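Local atomic coordinates of probable transcriptional regulator (Rhodococcus jostii, PDB entry 3HIM), a protein that probably binds DNA at regulatory regions as a TetR-family transcription factor. Residues S135-G147 and F156-L168. Numbering follows the deposited sequence.
Sequences STTKVFTRIIEAG and FDIEAAALAITSL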
ATOM      1  N   SER B 135      -9.184  14.423   5.597  1.00 15.99           N
ATOM      2  CA  SER B 135      -9.946  14.309   6.854  1.00 15.78           C
ATOM      3  C   SER B 135      -9.624  13.043   7.624  1.00 15.33           C
ATOM      4  O   SER B 135      -9.579  13.069   8.840  1.00 15.37           O
ATOM      5  CB  SER B 135     -11.446  14.365   6.615  1.00 15.66           C
ATOM      6  OG  SER B 135     -11.800  15.637   6.142  1.00 17.82           O
ATOM      7  N   THR B 136      -9.407  11.948   6.901  1.00 15.07           N
ATOM      8  CA  THR B 136      -9.042  10.667   7.483  1.00 15.16           C
ATOM      9  C   THR B 136      -7.728  10.779   8.249  1.00 15.48           C
ATOM     10  O   THR B 136      -7.626  10.321   9.398  1.00 15.09           O
ATOM     11  CB  THR B 136      -8.975   9.573   6.380  1.00 15.17           C
ATOM     12  OG1 THR B 136     -10.256   9.489   5.749  1.00 15.84           O
ATOM     13  CG2 THR B 136      -8.663   8.220   6.959  1.00 16.02           C
ATOM     14  N   THR B 137      -6.729  11.417   7.635  1.00 15.53           N
ATOM     15  CA  THR B 137      -5.443  11.591   8.298  1.00 16.00           C
ATOM     16  C   THR B 137      -5.609  12.484   9.527  1.00 16.13           C
ATOM     17  O   THR B 137      -5.019  12.208  10.568  1.00 16.67           O
ATOM     18  CB  THR B 137      -4.382  12.211   7.347  1.00 16.40           C
ATOM     19  OG1 THR B 137      -4.222  11.366   6.215  1.00 17.59           O
ATOM     20  CG2 THR B 137      -3.016  12.347   8.037  1.00 14.98           C
ATOM     21  N   LYS B 138      -6.416  13.540   9.402  1.00 15.41           N
ATOM     22  CA  LYS B 138      -6.587  14.508  10.486  1.00 15.55           C
ATOM     23  C   LYS B 138      -7.168  13.882  11.783  1.00 15.66           C
ATOM     24  O   LYS B 138      -6.914  14.388  12.890  1.00 14.56           O
ATOM     25  CB  LYS B 138      -7.418  15.724  10.028  1.00 15.48           C
ATOM     26  N   VAL B 139      -7.920  12.781  11.637  1.00 16.13           N
ATOM     27  CA  VAL B 139      -8.449  12.049  12.802  1.00 16.41           C
ATOM     28  C   VAL B 139      -7.291  11.563  13.648  1.00 16.77           C
ATOM     29  O   VAL B 139      -7.325  11.635  14.884  1.00 17.04           O
ATOM     30  CB  VAL B 139      -9.351  10.845  12.416  1.00 16.48           C
ATOM     31  CG1 VAL B 139      -9.738  10.023  13.674  1.00 15.82           C
ATOM     32  CG2 VAL B 139     -10.602  11.323  11.674  1.00 16.29           C
ATOM     33  N   PHE B 140      -6.252  11.088  12.977  1.00 16.82           N
ATOM     34  CA  PHE B 140      -5.095  10.593  13.696  1.00 17.02           C
ATOM     35  C   PHE B 140      -4.256  11.750  14.228  1.00 16.77           C
ATOM     36  O   PHE B 140      -3.822  11.710  15.372  1.00 16.39           O
ATOM     37  CB  PHE B 140      -4.268   9.606  12.852  1.00 16.92           C
ATOM     38  CG  PHE B 140      -4.962   8.273  12.616  1.00 17.56           C
ATOM     39  CD1 PHE B 140      -5.189   7.389  13.672  1.00 18.31           C
ATOM     40  CD2 PHE B 140      -5.373   7.899  11.336  1.00 17.04           C
ATOM     41  CE1 PHE B 140      -5.829   6.150  13.461  1.00 18.94           C
ATOM     42  CE2 PHE B 140      -6.010   6.678  11.117  1.00 18.53           C
ATOM     43  CZ  PHE B 140      -6.241   5.796  12.180  1.00 17.41           C
ATOM     44  N   THR B 141      -4.054  12.795  13.427  1.00 16.81           N
ATOM     45  CA  THR B 141      -3.238  13.918  13.899  1.00 17.68           C
ATOM     46  C   THR B 141      -3.850  14.588  15.140  1.00 17.32           C
ATOM     47  O   THR B 141      -3.116  14.937  16.071  1.00 17.61           O
ATOM     48  CB  THR B 141      -2.889  14.961  12.773  1.00 18.03           C
ATOM     49  OG1 THR B 141      -4.089  15.501  12.237  1.00 21.71           O
ATOM     50  CG2 THR B 141      -2.156  14.314  11.640  1.00 17.57           C
ATOM     51  N   ARG B 142      -5.180  14.732  15.168  1.00 16.95           N
ATOM     52  CA  ARG B 142      -5.871  15.265  16.341  1.00 17.32           C
ATOM     53  C   ARG B 142      -5.568  14.423  17.594  1.00 17.37           C
ATOM     54  O   ARG B 142      -5.201  14.967  18.635  1.00 17.92           O
ATOM     55  CB  ARG B 142      -7.384  15.370  16.097  1.00 17.55           C
ATOM     56  N   ILE B 143      -5.677  13.100  17.471  1.00 17.11           N
ATOM     57  CA  ILE B 143      -5.440  12.202  18.601  1.00 16.29           C
ATOM     58  C   ILE B 143      -3.992  12.337  19.060  1.00 16.11           C
ATOM     59  O   ILE B 143      -3.738  12.479  20.254  1.00 16.73           O
ATOM     60  CB  ILE B 143      -5.795  10.725  18.271  1.00 16.13           C
ATOM     61  CG1 ILE B 143      -7.318  10.563  18.218  1.00 16.49           C
ATOM     62  CG2 ILE B 143      -5.185   9.733  19.306  1.00 12.90           C
ATOM     63  CD1 ILE B 143      -7.779   9.454  17.295  1.00 16.00           C
ATOM     64  N   ILE B 144      -3.061  12.354  18.107  1.00 15.81           N
ATOM     65  CA  ILE B 144      -1.647  12.445  18.427  1.00 15.35           C
ATOM     66  C   ILE B 144      -1.337  13.781  19.116  1.00 16.13           C
ATOM     67  O   ILE B 144      -0.602  13.820  20.122  1.00 15.47           O
ATOM     68  CB  ILE B 144      -0.763  12.172  17.210  1.00 15.28           C
ATOM     69  CG1 ILE B 144      -1.011  10.750  16.690  1.00 15.44           C
ATOM     70  CG2 ILE B 144       0.711  12.332  17.584  1.00 12.97           C
ATOM     71  CD1 ILE B 144      -0.346  10.453  15.329  1.00 16.96           C
ATOM     72  N   GLU B 145      -1.938  14.852  18.599  1.00 16.34           N
ATOM     73  CA  GLU B 145      -1.859  16.167  19.221  1.00 17.61           C
ATOM     74  C   GLU B 145      -2.428  16.142  20.635  1.00 18.52           C
ATOM     75  O   GLU B 145      -1.803  16.637  21.573  1.00 19.07           O
ATOM     76  CB  GLU B 145      -2.635  17.184  18.387  1.00 17.79           C
ATOM     77  CG  GLU B 145      -1.905  17.595  17.117  1.00 19.57           C
ATOM     78  CD  GLU B 145      -2.739  18.452  16.190  1.00 21.21           C
ATOM     79  OE1 GLU B 145      -3.876  18.841  16.542  1.00 21.06           O
ATOM     80  OE2 GLU B 145      -2.236  18.759  15.096  1.00 23.16           O
ATOM     81  N   ALA B 146      -3.614  15.555  20.791  1.00 18.61           N
ATOM     82  CA  ALA B 146      -4.237  15.485  22.105  1.00 18.79           C
ATOM     83  C   ALA B 146      -3.284  14.877  23.126  1.00 18.98           C
ATOM     84  O   ALA B 146      -3.134  15.404  24.213  1.00 19.88           O
ATOM     85  CB  ALA B 146      -5.521  14.693  22.037  1.00 18.17           C
ATOM     86  N   GLY B 147      -2.640  13.767  22.764  1.00 19.15           N
ATOM     87  CA  GLY B 147      -1.714  13.051  23.656  1.00 18.58           C
ATOM     88  C   GLY B 147      -0.445  13.819  23.975  1.00 18.46           C
ATOM     89  O   GLY B 147       0.111  13.706  25.085  1.00 17.75           O
ATOM     90  N   PHE B 156       8.183  12.376  17.530  1.00 17.61           N
ATOM     91  CA  PHE B 156       9.217  13.118  16.832  1.00 17.65           C
ATOM     92  C   PHE B 156       8.525  14.166  15.966  1.00 17.25           C
ATOM     93  O   PHE B 156       8.841  15.352  16.002  1.00 16.21           O
ATOM     94  CB  PHE B 156      10.058  12.188  15.954  1.00 18.57           C
ATOM     95  CG  PHE B 156      11.139  11.463  16.699  1.00 20.35           C
ATOM     96  CD1 PHE B 156      12.282  12.134  17.108  1.00 21.11           C
ATOM     97  CD2 PHE B 156      11.016  10.099  16.979  1.00 21.47           C
ATOM     98  CE1 PHE B 156      13.291  11.456  17.798  1.00 24.50           C
ATOM     99  CE2 PHE B 156      12.003   9.420  17.663  1.00 22.88           C
ATOM    100  CZ  PHE B 156      13.149  10.102  18.085  1.00 23.85           C
ATOM    101  N   ASP B 157       7.544  13.712  15.213  1.00 16.83           N
ATOM    102  CA  ASP B 157       6.950  14.527  14.186  1.00 17.58           C
ATOM    103  C   ASP B 157       5.505  14.068  14.031  1.00 17.37           C
ATOM    104  O   ASP B 157       5.245  12.938  13.623  1.00 18.22           O
ATOM    105  CB  ASP B 157       7.779  14.341  12.906  1.00 17.93           C
ATOM    106  CG  ASP B 157       7.296  15.197  11.752  1.00 19.74           C
ATOM    107  OD1 ASP B 157       6.077  15.185  11.442  1.00 18.43           O
ATOM    108  OD2 ASP B 157       8.171  15.845  11.121  1.00 22.55           O
ATOM    109  N   ILE B 158       4.564  14.928  14.382  1.00 16.85           N
ATOM    110  CA  ILE B 158       3.169  14.529  14.393  1.00 16.52           C
ATOM    111  C   ILE B 158       2.671  14.127  13.004  1.00 16.67           C
ATOM    112  O   ILE B 158       2.049  13.076  12.855  1.00 16.60           O
ATOM    113  CB  ILE B 158       2.272  15.609  14.986  1.00 16.18           C
ATOM    114  CG1 ILE B 158       2.613  15.824  16.459  1.00 16.78           C
ATOM    115  CG2 ILE B 158       0.793  15.218  14.844  1.00 16.70           C
ATOM    116  CD1 ILE B 158       1.875  17.002  17.074  1.00 17.94           C
ATOM    117  N   GLU B 159       2.954  14.951  11.994  1.00 16.48           N
ATOM    118  CA  GLU B 159       2.519  14.648  10.626  1.00 16.26           C
ATOM    119  C   GLU B 159       3.150  13.353  10.104  1.00 16.25           C
ATOM    120  O   GLU B 159       2.463  12.565   9.463  1.00 16.38           O
ATOM    121  CB  GLU B 159       2.814  15.816   9.675  1.00 16.20           C
ATOM    122  N   ALA B 160       4.441  13.127  10.376  1.00 15.67           N
ATOM    123  CA  ALA B 160       5.097  11.852  10.008  1.00 15.68           C
ATOM    124  C   ALA B 160       4.416  10.642  10.662  1.00 15.35           C
ATOM    125  O   ALA B 160       4.220   9.606  10.023  1.00 15.12           O
ATOM    126  CB  ALA B 160       6.566  11.882  10.372  1.00 15.86           C
ATOM    127  N   ALA B 161       4.047  10.787  11.934  1.00 15.51           N
ATOM    128  CA  ALA B 161       3.371   9.711  12.667  1.00 16.41           C
ATOM    129  C   ALA B 161       1.976   9.397  12.094  1.00 16.37           C
ATOM    130  O   ALA B 161       1.632   8.225  11.894  1.00 16.45           O
ATOM    131  CB  ALA B 161       3.296  10.023  14.152  1.00 16.06           C
ATOM    132  N   ALA B 162       1.193  10.440  11.822  1.00 16.29           N
ATOM    133  CA  ALA B 162      -0.117  10.268  11.197  1.00 16.43           C
ATOM    134  C   ALA B 162      -0.001   9.654   9.798  1.00 16.64           C
ATOM    135  O   ALA B 162      -0.722   8.703   9.497  1.00 16.79           O
ATOM    136  CB  ALA B 162      -0.876  11.589  11.163  1.00 15.96           C
ATOM    137  N   LEU B 163       0.925  10.159   8.969  1.00 16.88           N
ATOM    138  CA  LEU B 163       1.224   9.524   7.663  1.00 17.50           C
ATOM    139  C   LEU B 163       1.548   8.042   7.829  1.00 17.51           C
ATOM    140  O   LEU B 163       0.922   7.198   7.179  1.00 18.05           O
ATOM    141  CB  LEU B 163       2.367  10.198   6.892  1.00 17.33           C
ATOM    142  CG  LEU B 163       3.004   9.336   5.755  1.00 19.70           C
ATOM    143  CD1 LEU B 163       2.042   9.121   4.532  1.00 19.19           C
ATOM    144  CD2 LEU B 163       4.320   9.911   5.254  1.00 20.59           C
ATOM    145  N   ALA B 164       2.494   7.717   8.710  1.00 16.97           N
ATOM    146  CA  ALA B 164       2.899   6.325   8.822  1.00 16.92           C
ATOM    147  C   ALA B 164       1.721   5.423   9.192  1.00 17.05           C
ATOM    148  O   ALA B 164       1.586   4.320   8.658  1.00 17.48           O
ATOM    149  CB  ALA B 164       4.051   6.155   9.789  1.00 16.11           C
ATOM    150  N   ILE B 165       0.869   5.885  10.104  1.00 16.84           N
ATOM    151  CA  ILE B 165      -0.282   5.096  10.514  1.00 16.54           C
ATOM    152  C   ILE B 165      -1.291   4.932   9.369  1.00 16.95           C
ATOM    153  O   ILE B 165      -1.827   3.847   9.135  1.00 16.76           O
ATOM    154  CB  ILE B 165      -0.960   5.697  11.784  1.00 16.86           C
ATOM    155  CG1 ILE B 165      -0.111   5.413  13.029  1.00 15.60           C
ATOM    156  CG2 ILE B 165      -2.374   5.136  11.962  1.00 14.90           C
ATOM    157  CD1 ILE B 165      -0.385   6.378  14.191  1.00 17.69           C
ATOM    158  N   THR B 166      -1.540   6.008   8.637  1.00 17.82           N
ATOM    159  CA  THR B 166      -2.522   5.955   7.566  1.00 18.23           C
ATOM    160  C   THR B 166      -1.947   5.062   6.456  1.00 17.30           C
ATOM    161  O   THR B 166      -2.665   4.238   5.872  1.00 17.24           O
ATOM    162  CB  THR B 166      -2.888   7.353   7.051  1.00 18.39           C
ATOM    163  OG1 THR B 166      -1.709   8.001   6.603  1.00 22.52           O
ATOM    164  CG2 THR B 166      -3.425   8.182   8.165  1.00 19.74           C
ATOM    165  N   SER B 167      -0.641   5.197   6.227  1.00 15.88           N
ATOM    166  CA  SER B 167       0.053   4.380   5.251  1.00 15.31           C
ATOM    167  C   SER B 167      -0.028   2.860   5.560  1.00 15.25           C
ATOM    168  O   SER B 167      -0.321   2.039   4.667  1.00 13.99           O
ATOM    169  CB  SER B 167       1.496   4.858   5.102  1.00 14.85           C
ATOM    170  OG  SER B 167       2.216   3.892   4.392  1.00 14.80           O
ATOM    171  N   LEU B 168       0.203   2.489   6.824  1.00 14.89           N
ATOM    172  CA  LEU B 168       0.085   1.070   7.249  1.00 14.64           C
ATOM    173  C   LEU B 168      -1.300   0.471   7.030  1.00 14.70           C
ATOM    174  O   LEU B 168      -1.416  -0.650   6.527  1.00 14.81           O
ATOM    175  CB  LEU B 168       0.484   0.875   8.722  1.00 14.39           C
ATOM    176  CG  LEU B 168       1.981   1.020   8.997  1.00 13.97           C
ATOM    177  CD1 LEU B 168       2.223   1.087  10.491  1.00 12.40           C
ATOM    178  CD2 LEU B 168       2.724  -0.136   8.373  1.00 14.04           C
TER
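Ile-144 and Ala-162 illustrate how two helices interlock by exchanging knobs of unequal size. Ile-144 drops into the hole formed by Ile-158, Ala-161, Ala-162 and Ile-165; its CG1 is anti to the carbonyl carbon (chi1 -61°) and chi2 is extended, which carries CD1 onto Ala-161 CB, 3.9 Å away, and the backbone N of Ala-162. Ile-144 CG2 meets Ile-158 CG2 at 4.0 Å, the two side chains running past one another with opposed headings. In return Ala-162 sits among Thr-137, Phe-140, Thr-141 and Ile-144. The short segment axes come within 8.8 Å, with 129° between their N-to-C directions, and the contact joins helices 123-149 and 158-175 of the all-helical C-terminal domain of the TetR fold. On the latter helix, Leu-163 packs on Tyr-191 of the second subunit and Ser-167 OG is hydrogen-bonded to Asp-171 OD2 of that subunit. At Phe-140, Ile-165 CG2 stands over the ring centre, a CH-pi contact 3.8 Å from the centroid, while Thr-166 CG2 approaches CD2 obliquely; Tyr-100 meets this ring edge-to-face. With an alanine in place of Phe-140, the Ile-165 methyl would probably lose its aromatic seat and a gap open beside Tyr-100. These polar bonds are local: Thr-141 OG1 donates to Lys-138 O from the same face as Arg-142 N, and Asp-157 N-caps helix 158-175, OD1 receiving Ala-160 N nearly straight (171°) but from above the carboxylate plane.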